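Local coordinates for protein methylmalonyl-CoA carboxyltransferase 12S subunit (PDB 1ON3) that catalyses transfer of the carboxyl group of methylmalonyl-CoA to the biotin of the 1.3S subunit, as the hexameric core of transcarboxylase, at residues C341-A346 with G372-V377; Y312-V317 with P335-G340; R66-T71 with A78-D83; T114-V119 with S152-M157; G90-R95 with K250-L255. All coordinates share one frame; numbering follows the deposited sequence.

Overall arrangement
Transcarboxylase 12S carries a duplicated domain, and the contacts fall into its two halves: interactions 3, 4 and 5 in the N-terminal carboxyltransferase region, interactions 1 and 2 in the C-terminal one. Interactions 1 and 2 lie 10 Å apart between centres and touch through N315 of interaction 2, whose ND2 lies 2.8 Å from C341 O. Interactions 3 and 4, with centres 14 Å apart, also touch, D83 O lying 3.0 Å from Q115 NE2. A bound methylmalonyl-CoA lies about 6 Å from the F373 side chain of interaction 1, and one lies about 4 Å from that of Y154 in interaction 4. Interaction 5 stands apart, its centre 26 Å from that of interaction 4.

Interaction 1: residues C341-A346 with G372-V377; sequences CLDINA and GFLPGV
L342 and F373 bring two loops together in a single beta bridge, and the pair illustrates how a short backbone link can join the start of helix 344-359 to the loop after strand 364-370. L342 N gives its hydrogen to G372 O at 3.2 Å, in the carbonyl plane, and L342 O takes L374 N at 2.8 Å, almost in line with the carbonyl bond. One residue thus bonds to both neighbours of F373, the pattern of a parallel bridge. The tight part lies beside this bridge: L342 CB approaches F373 CD2 obliquely, at 3.6 Å. Helix 384-397 touches both residues, and the F373 ring also meets Y184 and I202 of a neighbouring subunit, I202 being a lining residue of the methylmalonic acid pocket.

The other flank is looser and partly exposed. C341 CB stands 4.0 Å from L374 CB, and the L374 side chain, its CG anti to the backbone N (chi1 178°), lays CD2 4.0 Å from D343 CB. Beyond this the segments diverge: A346 N turns to D343 OD1 at 2.9 Å, capping the helix, while G376 opens the next one. With an alanine at F373, L342 CB and Y184 of the neighbouring subunit would each probably lose the ring they pack against, leaving a gap there. The chemistry implies a division of labour: main-chain bonds set the spacing of the loops, one through G372, whose backbone angles suit a glycine, while the apolar F373 ring carries the packing on to the next subunit.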
# COMPACT_ATOMS: atom_id res chain seq x y z
N CYS E 341 25.65 32.90 18.11
CA CYS E 341 24.40 33.32 17.48
C CYS E 341 24.14 32.55 16.19
O CYS E 341 25.09 32.21 15.48
CB CYS E 341 24.43 34.80 17.11
SG CYS E 341 24.29 35.95 18.50
N LEU E 342 22.87 32.26 15.91
CA LEU E 342 22.52 31.62 14.65
C LEU E 342 22.30 32.80 13.70
O LEU E 342 21.91 33.88 14.16
CB LEU E 342 21.21 30.81 14.78
CG LEU E 342 21.36 29.44 15.46
CD1 LEU E 342 19.98 28.82 15.72
CD2 LEU E 342 22.20 28.53 14.58
N ASP E 343 22.59 32.62 12.42
CA ASP E 343 22.38 33.68 11.43
C ASP E 343 21.89 33.04 10.13
O ASP E 343 21.63 31.84 10.09
CB ASP E 343 23.68 34.49 11.21
CG ASP E 343 24.80 33.70 10.52
OD1 ASP E 343 24.81 32.45 10.57
OD2 ASP E 343 25.71 34.35 9.96
N ILE E 344 21.72 33.84 9.09
CA ILE E 344 21.25 33.31 7.81
C ILE E 344 22.10 32.14 7.30
O ILE E 344 21.57 31.08 6.97
CB ILE E 344 21.25 34.43 6.73
CG1 ILE E 344 20.18 35.46 7.07
CG2 ILE E 344 21.00 33.83 5.35
CD1 ILE E 344 20.25 36.76 6.22
N ASN E 345 23.41 32.34 7.24
CA ASN E 345 24.29 31.29 6.73
C ASN E 345 24.31 30.02 7.57
O ASN E 345 24.30 28.92 7.02
CB ASN E 345 25.71 31.82 6.54
CG ASN E 345 25.80 32.87 5.43
OD1 ASN E 345 24.81 33.14 4.74
ND2 ASN E 345 26.97 33.45 5.25
N ALA E 346 24.33 30.15 8.90
CA ALA E 346 24.33 28.98 9.77
C ALA E 346 22.99 28.23 9.65
O ALA E 346 22.95 27.01 9.75
CB ALA E 346 24.59 29.38 11.21
N GLY E 372 20.46 33.49 20.76
CA GLY E 372 19.45 34.03 19.87
C GLY E 372 20.01 34.13 18.46
O GLY E 372 21.08 33.56 18.17
N PHE E 373 19.29 34.81 17.57
CA PHE E 373 19.79 35.01 16.21
C PHE E 373 20.62 36.29 16.22
O PHE E 373 20.45 37.16 17.09
CB PHE E 373 18.64 35.10 15.21
CG PHE E 373 17.92 33.79 14.98
CD1 PHE E 373 16.85 33.42 15.79
CD2 PHE E 373 18.35 32.91 14.00
CE1 PHE E 373 16.22 32.19 15.62
CE2 PHE E 373 17.73 31.68 13.82
CZ PHE E 373 16.66 31.32 14.64
N LEU E 374 21.53 36.40 15.27
CA LEU E 374 22.41 37.55 15.16
C LEU E 374 21.70 38.84 14.79
O LEU E 374 21.06 38.92 13.73
CB LEU E 374 23.49 37.24 14.13
CG LEU E 374 24.51 38.33 13.82
CD1 LEU E 374 25.43 38.52 15.03
CD2 LEU E 374 25.31 37.92 12.57
N PRO E 375 21.80 39.87 15.64
CA PRO E 375 21.16 41.17 15.39
C PRO E 375 21.85 41.90 14.24
O PRO E 375 23.07 41.87 14.12
CB PRO E 375 21.34 41.91 16.71
CG PRO E 375 21.40 40.80 17.73
CD PRO E 375 22.30 39.80 17.03
N GLY E 376 21.06 42.59 13.42
CA GLY E 376 21.65 43.34 12.33
C GLY E 376 20.67 43.62 11.21
O GLY E 376 19.89 42.75 10.82
N VAL E 377 20.70 44.84 10.69
CA VAL E 377 19.82 45.21 9.60
C VAL E 377 19.95 44.22 8.44
O VAL E 377 18.94 43.70 7.95
CB VAL E 377 20.13 46.61 9.07
CG1 VAL E 377 19.25 46.91 7.84
CG2 VAL E 377 19.88 47.65 10.16

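Interaction 2: residues Y312-V317 with P335-G340; sequences YATNLV and PSVMSG
V337 and M338 press their side chains against T314 and N315, and the contact between these four residues is mainly one of van der Waals packing. V337 sets CG1 3.6 Å from T314 OG1, the two side chains crossing at about a right angle. Tighter still is M338, whose terminal methyl lies over the flat of the N315 amide, with CE 3.3 Å from N315 CG and 3.4 Å from N315 OD1. The bend at the end of the methionine (chi3 -86°) is what turns CE back toward that amide.

In the fold, the two segments flank the open end of an antiparallel hairpin. The type I turn A313-L316 leads into strand 316-323, and the loop containing V337 leaves strand 326-333 on its way to helix 344-359. N315 and Q334 share backbone hydrogen bonds across this hairpin.

Hydrogen bonding serves chiefly to shape each side. L316 N closes its turn on A313 O at 3.1 Å, and G340 N returns to V337 O at 2.9 Å. The N315 amide nitrogen is held from beyond the contact, ND2 donating to C341 O and D343 OD1, so that the plane on which the methionine methyl rests is fixed in rotation. A water links the segments, donating to N315 O at 2.8 Å and to G340 O at 2.7 Å, though other acceptors compete for its protons.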
# COMPACT_ATOMS: atom_id res chain seq x y z
N TYR E 312 32.71 27.29 6.70
CA TYR E 312 31.57 28.15 6.41
C TYR E 312 30.72 28.32 7.67
O TYR E 312 30.53 27.37 8.42
CB TYR E 312 30.69 27.51 5.33
CG TYR E 312 29.53 28.37 4.87
CD1 TYR E 312 29.74 29.56 4.17
CD2 TYR E 312 28.21 27.99 5.12
CE1 TYR E 312 28.68 30.34 3.73
CE2 TYR E 312 27.13 28.77 4.68
CZ TYR E 312 27.38 29.94 3.98
OH TYR E 312 26.35 30.71 3.52
N ALA E 313 30.21 29.53 7.91
CA ALA E 313 29.34 29.81 9.06
C ALA E 313 29.83 29.04 10.28
O ALA E 313 29.11 28.18 10.82
CB ALA E 313 27.90 29.42 8.72
N THR E 314 31.04 29.38 10.71
CA THR E 314 31.70 28.71 11.82
C THR E 314 31.06 28.97 13.18
O THR E 314 31.57 28.50 14.19
CB THR E 314 33.20 29.07 11.86
OG1 THR E 314 33.35 30.49 11.99
CG2 THR E 314 33.89 28.59 10.58
N ASN E 315 29.98 29.74 13.20
CA ASN E 315 29.24 30.01 14.43
C ASN E 315 28.37 28.79 14.74
O ASN E 315 27.73 28.71 15.79
CB ASN E 315 28.36 31.28 14.29
CG ASN E 315 27.61 31.35 12.96
OD1 ASN E 315 28.18 31.10 11.90
ND2 ASN E 315 26.33 31.72 13.02
N LEU E 316 28.35 27.84 13.80
CA LEU E 316 27.60 26.60 13.97
C LEU E 316 28.39 25.44 13.40
O LEU E 316 28.89 25.50 12.28
CB LEU E 316 26.24 26.66 13.28
CG LEU E 316 25.48 25.35 13.55
CD1 LEU E 316 24.14 25.65 14.15
CD2 LEU E 316 25.37 24.51 12.28
N VAL E 317 28.50 24.36 14.16
CA VAL E 317 29.24 23.19 13.73
C VAL E 317 28.30 22.06 13.31
O VAL E 317 27.30 21.81 13.97
CB VAL E 317 30.13 22.65 14.89
CG1 VAL E 317 30.71 21.30 14.53
CG2 VAL E 317 31.25 23.64 15.20
N PRO E 335 29.98 28.93 20.64
CA PRO E 335 30.07 30.16 21.45
C PRO E 335 31.29 31.04 21.18
O PRO E 335 31.24 32.25 21.40
CB PRO E 335 30.04 29.62 22.89
CG PRO E 335 29.20 28.39 22.76
CD PRO E 335 29.82 27.76 21.53
N SER E 336 32.36 30.43 20.70
CA SER E 336 33.58 31.17 20.40
C SER E 336 33.53 31.99 19.11
O SER E 336 34.49 32.69 18.80
CB SER E 336 34.76 30.21 20.37
OG SER E 336 34.45 29.06 19.59
N VAL E 337 32.43 31.90 18.36
CA VAL E 337 32.29 32.67 17.12
C VAL E 337 30.94 33.39 17.11
O VAL E 337 29.89 32.74 17.12
CB VAL E 337 32.39 31.76 15.86
CG1 VAL E 337 32.17 32.58 14.61
CG2 VAL E 337 33.74 31.07 15.81
N MET E 338 30.98 34.72 17.10
CA MET E 338 29.77 35.53 17.09
C MET E 338 28.83 35.15 18.24
O MET E 338 27.61 35.17 18.06
CB MET E 338 29.04 35.37 15.76
CG MET E 338 29.77 35.98 14.57
SD MET E 338 28.80 35.79 13.06
CE MET E 338 29.33 34.19 12.58
N SER E 339 29.40 34.83 19.40
CA SER E 339 28.65 34.45 20.59
C SER E 339 27.75 33.23 20.40
O SER E 339 26.84 32.98 21.19
CB SER E 339 27.79 35.63 21.08
OG SER E 339 28.59 36.74 21.43
N GLY E 340 28.02 32.47 19.35
CA GLY E 340 27.19 31.30 19.10
C GLY E 340 25.83 31.64 18.50
O GLY E 340 24.96 30.78 18.40
O HOH W 1 25.02 28.90 16.46

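Interaction 3: residues R66-T71 with A78-D83; sequences RKHRTT and AVVPAD
The long connection between antiparallel strands 60-62 and 85-92 of the N-terminal carboxyltransferase region folds back on itself here, H68 meeting A78, V80 and D83. It is a case of two irregular stretches of chain joined largely through ordered water. The H68 ring points its edge at A78 O, which lies in the ring plane 3.0 Å from CE1. NE2, next to it, is hydrogen-bonded to M75 O, in the bend between the segments. V80 crosses the imidazole at about a right angle and brings CG2 to 3.8 Å from CE1, while D83 OD2 comes within 3.5 Å of H68 CB.

One water occupies the middle. It accepts from H68 N and donates to V80 O at 2.7 Å and to D83 OD2 at 3.0 Å; H68 ND1 is its fourth partner. Because CG of H68 sits between its own backbone N and carbonyl carbon (chi1 70°), ND1 and the main-chain N face the same water.

The same oxygen, D83 OD2, also forms a salt bridge with R143, a residue of the methylmalonyl-CoA pocket, which would place D83 in the second shell of that pocket. V80 packs on R143 too, and on M107 of the same pocket. A second water spans the backbones nearer R66, donating to R66 O at 2.7 Å and accepting from A82 N at 2.8 Å.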
# COMPACT_ATOMS: atom_id res chain seq x y z
N ARG E 66 32.20 3.45 -26.08
CA ARG E 66 31.07 4.30 -26.48
C ARG E 66 31.59 5.52 -27.24
O ARG E 66 32.62 6.09 -26.87
CB ARG E 66 30.29 4.75 -25.24
CG ARG E 66 29.01 5.52 -25.53
CD ARG E 66 27.89 4.60 -25.98
NE ARG E 66 26.62 5.30 -26.03
CZ ARG E 66 25.71 5.32 -25.06
NH1 ARG E 66 25.93 4.65 -23.92
NH2 ARG E 66 24.60 6.01 -25.21
N LYS E 67 30.87 5.95 -28.28
CA LYS E 67 31.31 7.09 -29.08
C LYS E 67 30.22 8.09 -29.36
O LYS E 67 29.06 7.73 -29.51
CB LYS E 67 31.87 6.60 -30.42
CG LYS E 67 33.15 5.82 -30.32
CD LYS E 67 33.62 5.44 -31.72
CE LYS E 67 34.88 4.60 -31.69
NZ LYS E 67 35.26 4.20 -33.08
N HIS E 68 30.62 9.36 -29.46
CA HIS E 68 29.69 10.44 -29.75
C HIS E 68 29.10 10.23 -31.15
O HIS E 68 29.73 9.62 -32.02
CB HIS E 68 30.40 11.79 -29.70
CG HIS E 68 31.37 12.02 -30.83
ND1 HIS E 68 32.61 11.43 -30.87
CD2 HIS E 68 31.28 12.78 -31.94
CE1 HIS E 68 33.25 11.82 -31.97
NE2 HIS E 68 32.46 12.64 -32.63
N ARG E 69 27.90 10.75 -31.36
CA ARG E 69 27.22 10.63 -32.63
C ARG E 69 27.03 11.99 -33.31
O ARG E 69 26.47 12.08 -34.40
CB ARG E 69 25.86 9.97 -32.43
CG ARG E 69 25.93 8.58 -31.85
CD ARG E 69 24.55 7.95 -31.78
NE ARG E 69 23.93 7.83 -33.10
CZ ARG E 69 22.67 7.48 -33.29
NH1 ARG E 69 21.89 7.22 -32.26
NH2 ARG E 69 22.17 7.41 -34.53
N THR E 70 27.49 13.05 -32.65
CA THR E 70 27.36 14.41 -33.18
C THR E 70 28.30 14.55 -34.39
O THR E 70 29.31 13.87 -34.48
CB THR E 70 27.73 15.45 -32.10
OG1 THR E 70 28.92 15.02 -31.43
CG2 THR E 70 26.60 15.59 -31.08
N THR E 71 27.97 15.44 -35.32
CA THR E 71 28.80 15.59 -36.51
C THR E 71 29.19 17.03 -36.84
O THR E 71 30.22 17.26 -37.48
CB THR E 71 28.11 14.97 -37.73
OG1 THR E 71 26.80 15.54 -37.89
CG2 THR E 71 27.96 13.45 -37.56
N ALA E 78 36.24 14.15 -35.27
CA ALA E 78 36.87 14.08 -33.96
C ALA E 78 36.90 12.69 -33.33
O ALA E 78 35.93 11.93 -33.42
CB ALA E 78 36.20 15.07 -33.01
N VAL E 79 38.03 12.37 -32.72
CA VAL E 79 38.24 11.11 -32.01
C VAL E 79 38.18 11.55 -30.55
O VAL E 79 39.05 12.30 -30.08
CB VAL E 79 39.63 10.51 -32.30
CG1 VAL E 79 39.89 9.33 -31.37
CG2 VAL E 79 39.70 10.04 -33.76
N VAL E 80 37.16 11.10 -29.83
CA VAL E 80 36.95 11.50 -28.44
C VAL E 80 36.77 10.26 -27.57
O VAL E 80 35.64 9.87 -27.27
CB VAL E 80 35.68 12.39 -28.35
CG1 VAL E 80 35.61 13.10 -27.02
CG2 VAL E 80 35.68 13.39 -29.49
N PRO E 81 37.88 9.64 -27.13
CA PRO E 81 37.85 8.43 -26.29
C PRO E 81 36.84 8.47 -25.12
O PRO E 81 36.90 9.38 -24.28
CB PRO E 81 39.29 8.33 -25.79
CG PRO E 81 40.09 8.92 -26.93
CD PRO E 81 39.26 10.13 -27.31
N ALA E 82 35.95 7.48 -25.08
CA ALA E 82 34.93 7.36 -24.03
C ALA E 82 34.03 8.59 -23.92
O ALA E 82 33.25 8.73 -22.97
CB ALA E 82 35.61 7.10 -22.67
N ASP E 83 34.11 9.43 -24.95
CA ASP E 83 33.42 10.71 -25.02
C ASP E 83 33.79 11.60 -23.82
O ASP E 83 33.02 12.47 -23.41
CB ASP E 83 31.90 10.62 -25.12
CG ASP E 83 31.33 11.83 -25.84
OD1 ASP E 83 30.19 12.28 -25.60
OD2 ASP E 83 32.09 12.36 -26.68
O HOH W 2 35.30 5.51 -26.95
O HOH W 3 33.12 10.09 -28.29

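Interaction 4: residues T114-V119 with S152-M157; sequences TQSTKV and SGYGKM
K118 NZ is gripped by three backbone carbonyls, those of A82, V85 and G63, while S116 and V119 of the same helix meet G153 and M157. Helices 113-129 and 147-164 are the helices of two successive beta-alpha-beta crossovers of the crotonase-like fold, which share parallel strand 133-139. They show how a glycine lets such neighbours run close: the axes of the two short segments lie 8.4 Å apart and only 12° from parallel.

S116 points into the other helix, its CB 3.6 Å from G153 O, an oxygen bonded by M157 N within its own helix. Any side chain at G153 would run into S116 CB, so the serine fits where glycine leaves the backbone bare. S116 OG approaches the Y154 ring obliquely, 3.9 Å from CD2; the side chain of that tyrosine also comes within about 4 Å of a bound methylmalonyl-CoA and touches L416 of a neighbouring subunit. The same subunit receives K156 in a salt bridge with D422.

One turn further along, apolar packing takes over beside F135 of strand 133-139. M157 bends at its thioether (chi3 -63°) and sets its methyl CE 3.7 Å from V119 CG1.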
# COMPACT_ATOMS: atom_id res chain seq x y z
N THR E 114 26.70 12.45 -25.54
CA THR E 114 26.88 11.05 -25.20
C THR E 114 27.56 10.89 -23.85
O THR E 114 27.24 9.96 -23.11
CB THR E 114 27.68 10.30 -26.29
OG1 THR E 114 26.88 10.18 -27.47
CG2 THR E 114 28.06 8.90 -25.81
N GLN E 115 28.48 11.80 -23.53
CA GLN E 115 29.17 11.77 -22.24
C GLN E 115 28.11 11.89 -21.13
O GLN E 115 28.11 11.13 -20.16
CB GLN E 115 30.16 12.94 -22.10
CG GLN E 115 31.01 12.86 -20.83
CD GLN E 115 31.70 14.16 -20.49
OE1 GLN E 115 31.28 14.89 -19.57
NE2 GLN E 115 32.75 14.48 -21.23
N SER E 116 27.19 12.83 -21.29
CA SER E 116 26.14 13.02 -20.29
C SER E 116 25.20 11.83 -20.23
O SER E 116 24.68 11.50 -19.17
CB SER E 116 25.35 14.30 -20.56
OG SER E 116 26.13 15.45 -20.23
N THR E 117 24.95 11.20 -21.37
CA THR E 117 24.07 10.03 -21.39
C THR E 117 24.73 8.90 -20.61
O THR E 117 24.06 8.18 -19.88
CB THR E 117 23.78 9.59 -22.82
OG1 THR E 117 23.03 10.62 -23.48
CG2 THR E 117 22.96 8.30 -22.83
N LYS E 118 26.05 8.75 -20.76
CA LYS E 118 26.81 7.71 -20.06
C LYS E 118 26.70 7.91 -18.55
O LYS E 118 26.51 6.96 -17.76
CB LYS E 118 28.30 7.75 -20.47
CG LYS E 118 28.64 7.07 -21.80
CD LYS E 118 30.14 7.11 -22.12
CE LYS E 118 30.95 6.35 -21.09
NZ LYS E 118 32.40 6.31 -21.45
N VAL E 119 26.85 9.16 -18.13
CA VAL E 119 26.76 9.47 -16.71
C VAL E 119 25.35 9.17 -16.17
O VAL E 119 25.20 8.57 -15.10
CB VAL E 119 27.10 10.95 -16.44
CG1 VAL E 119 26.79 11.31 -14.99
CG2 VAL E 119 28.59 11.19 -16.72
N SER E 152 20.85 19.53 -23.88
CA SER E 152 19.88 18.51 -23.46
C SER E 152 20.52 17.47 -22.54
O SER E 152 19.88 16.95 -21.64
CB SER E 152 19.28 17.83 -24.69
OG SER E 152 18.32 16.85 -24.33
N GLY E 153 21.79 17.16 -22.77
CA GLY E 153 22.49 16.19 -21.94
C GLY E 153 22.51 16.67 -20.49
O GLY E 153 22.31 15.87 -19.56
N TYR E 154 22.77 17.95 -20.28
CA TYR E 154 22.78 18.50 -18.92
C TYR E 154 21.39 18.45 -18.30
O TYR E 154 21.25 18.17 -17.11
CB TYR E 154 23.30 19.94 -18.91
CG TYR E 154 24.82 20.04 -18.82
CD1 TYR E 154 25.47 21.26 -18.95
CD2 TYR E 154 25.60 18.90 -18.59
CE1 TYR E 154 26.87 21.35 -18.84
CE2 TYR E 154 26.99 18.98 -18.48
CZ TYR E 154 27.62 20.22 -18.60
OH TYR E 154 28.99 20.30 -18.49
N GLY E 155 20.36 18.74 -19.10
CA GLY E 155 19.00 18.66 -18.60
C GLY E 155 18.73 17.27 -18.04
O GLY E 155 18.22 17.12 -16.93
N LYS E 156 19.10 16.23 -18.80
CA LYS E 156 18.89 14.85 -18.35
C LYS E 156 19.69 14.56 -17.08
O LYS E 156 19.19 13.90 -16.17
CB LYS E 156 19.25 13.84 -19.45
CG LYS E 156 18.32 13.91 -20.69
CD LYS E 156 18.70 12.84 -21.72
CE LYS E 156 17.76 12.84 -22.92
NZ LYS E 156 17.74 14.14 -23.65
N MET E 157 20.92 15.06 -17.01
CA MET E 157 21.74 14.84 -15.83
C MET E 157 21.15 15.50 -14.57
O MET E 157 21.14 14.88 -13.49
CB MET E 157 23.16 15.37 -16.03
CG MET E 157 24.07 15.07 -14.84
SD MET E 157 25.76 15.67 -15.02
CE MET E 157 26.28 14.69 -16.46

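Interaction 5: residues G90-R95 with K250-L255; sequences GTILGR and KLLSFL
R95 reaches from the type I' hairpin turn I92-R95, which joins strands 85-92 and 95-102, to the C-terminal end of helix 241-253, where L252 and L255 offer carbonyls. It exemplifies an arginine satisfying backbone acceptors at a helix end. NH1 donates to L252 O at 2.8 Å, with an angle of 146° at the hydrogen, and comes in from above the carbonyl plane. L255 N donates to the same oxygen from the opposite face, so L252 O holds two donors. The bond from NH2 to L255 O, though 2.7 Å long, is weak, bent to 121°. NE is occupied by Q257 OE1, leaving the guanidinium engaged at all three nitrogens.

A bend at chi3 (54°) carries the group to the helix, where L252 CG covers one face, 3.6 Å above the plane and offset toward the rim. A leucine in place of R95 would probably cost L252 O and L255 O their arginine donors and Q257 OE1 its bond from NE.

S253 OG donates to K250 O and also meets R322 NH2. D55 receives L93 N and G94 N of the turn. Beside the guanidinium the contact becomes apolar, I92 CD1 lying 3.6 Å from L252 CD2.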
# COMPACT_ATOMS: atom_id res chain seq x y z
N GLY E 90 32.21 -0.36 -9.07
CA GLY E 90 33.36 -0.86 -8.34
C GLY E 90 32.97 -1.03 -6.89
O GLY E 90 31.77 -1.02 -6.59
N THR E 91 33.94 -1.20 -6.00
CA THR E 91 33.63 -1.32 -4.59
C THR E 91 34.59 -0.44 -3.79
O THR E 91 35.69 -0.14 -4.24
CB THR E 91 33.77 -2.77 -4.06
OG1 THR E 91 35.13 -3.20 -4.18
CG2 THR E 91 32.86 -3.72 -4.85
N ILE E 92 34.14 -0.00 -2.61
CA ILE E 92 34.98 0.80 -1.73
C ILE E 92 34.85 0.06 -0.40
O ILE E 92 33.76 -0.04 0.17
CB ILE E 92 34.48 2.26 -1.63
CG1 ILE E 92 34.73 2.98 -2.97
CG2 ILE E 92 35.20 2.98 -0.49
CD1 ILE E 92 34.13 4.40 -3.05
N LEU E 93 35.96 -0.50 0.06
CA LEU E 93 35.97 -1.30 1.27
C LEU E 93 34.89 -2.36 1.15
O LEU E 93 34.13 -2.61 2.08
CB LEU E 93 35.76 -0.41 2.50
CG LEU E 93 37.05 0.04 3.19
CD1 LEU E 93 37.97 0.72 2.19
CD2 LEU E 93 36.74 0.98 4.34
N GLY E 94 34.82 -2.98 -0.03
CA GLY E 94 33.84 -4.03 -0.26
C GLY E 94 32.44 -3.58 -0.62
O GLY E 94 31.64 -4.38 -1.11
N ARG E 95 32.12 -2.31 -0.38
CA ARG E 95 30.80 -1.77 -0.66
C ARG E 95 30.63 -1.42 -2.13
O ARG E 95 31.42 -0.66 -2.69
CB ARG E 95 30.54 -0.51 0.17
CG ARG E 95 30.54 -0.75 1.67
CD ARG E 95 30.48 0.57 2.44
NE ARG E 95 29.34 1.38 2.01
CZ ARG E 95 29.03 2.57 2.51
NH1 ARG E 95 29.78 3.11 3.47
NH2 ARG E 95 27.96 3.21 2.05
N LYS E 250 36.25 8.62 3.70
CA LYS E 250 35.88 8.89 5.09
C LYS E 250 34.39 9.27 5.15
O LYS E 250 33.62 8.74 5.96
CB LYS E 250 36.74 10.04 5.65
CG LYS E 250 36.41 10.43 7.10
CD LYS E 250 36.85 9.37 8.07
CE LYS E 250 36.60 9.78 9.49
NZ LYS E 250 36.99 8.71 10.42
N LEU E 251 33.98 10.19 4.28
CA LEU E 251 32.58 10.61 4.22
C LEU E 251 31.67 9.42 3.92
O LEU E 251 30.65 9.21 4.58
CB LEU E 251 32.41 11.69 3.14
CG LEU E 251 30.98 12.05 2.72
CD1 LEU E 251 30.23 12.70 3.91
CD2 LEU E 251 31.02 13.03 1.53
N LEU E 252 32.02 8.64 2.90
CA LEU E 252 31.19 7.49 2.56
C LEU E 252 31.03 6.51 3.72
O LEU E 252 29.97 5.90 3.87
CB LEU E 252 31.77 6.76 1.34
CG LEU E 252 30.96 5.58 0.79
CD1 LEU E 252 29.60 6.03 0.29
CD2 LEU E 252 31.75 4.94 -0.35
N SER E 253 32.07 6.36 4.54
CA SER E 253 32.03 5.41 5.66
C SER E 253 30.92 5.68 6.67
O SER E 253 30.52 4.77 7.39
CB SER E 253 33.39 5.37 6.39
OG SER E 253 33.62 6.52 7.20
N PHE E 254 30.41 6.92 6.72
CA PHE E 254 29.33 7.26 7.65
C PHE E 254 27.95 7.02 7.03
O PHE E 254 26.93 7.07 7.73
CB PHE E 254 29.38 8.74 8.06
CG PHE E 254 30.54 9.11 8.94
CD1 PHE E 254 31.70 9.66 8.40
CD2 PHE E 254 30.48 8.88 10.32
CE1 PHE E 254 32.79 9.99 9.21
CE2 PHE E 254 31.55 9.20 11.14
CZ PHE E 254 32.72 9.76 10.58
N LEU E 255 27.93 6.75 5.73
CA LEU E 255 26.66 6.60 5.03
C LEU E 255 26.20 5.21 4.64
O LEU E 255 26.99 4.32 4.37
CB LEU E 255 26.69 7.45 3.74
CG LEU E 255 27.34 8.84 3.85
CD1 LEU E 255 27.39 9.53 2.47
CD2 LEU E 255 26.53 9.68 4.84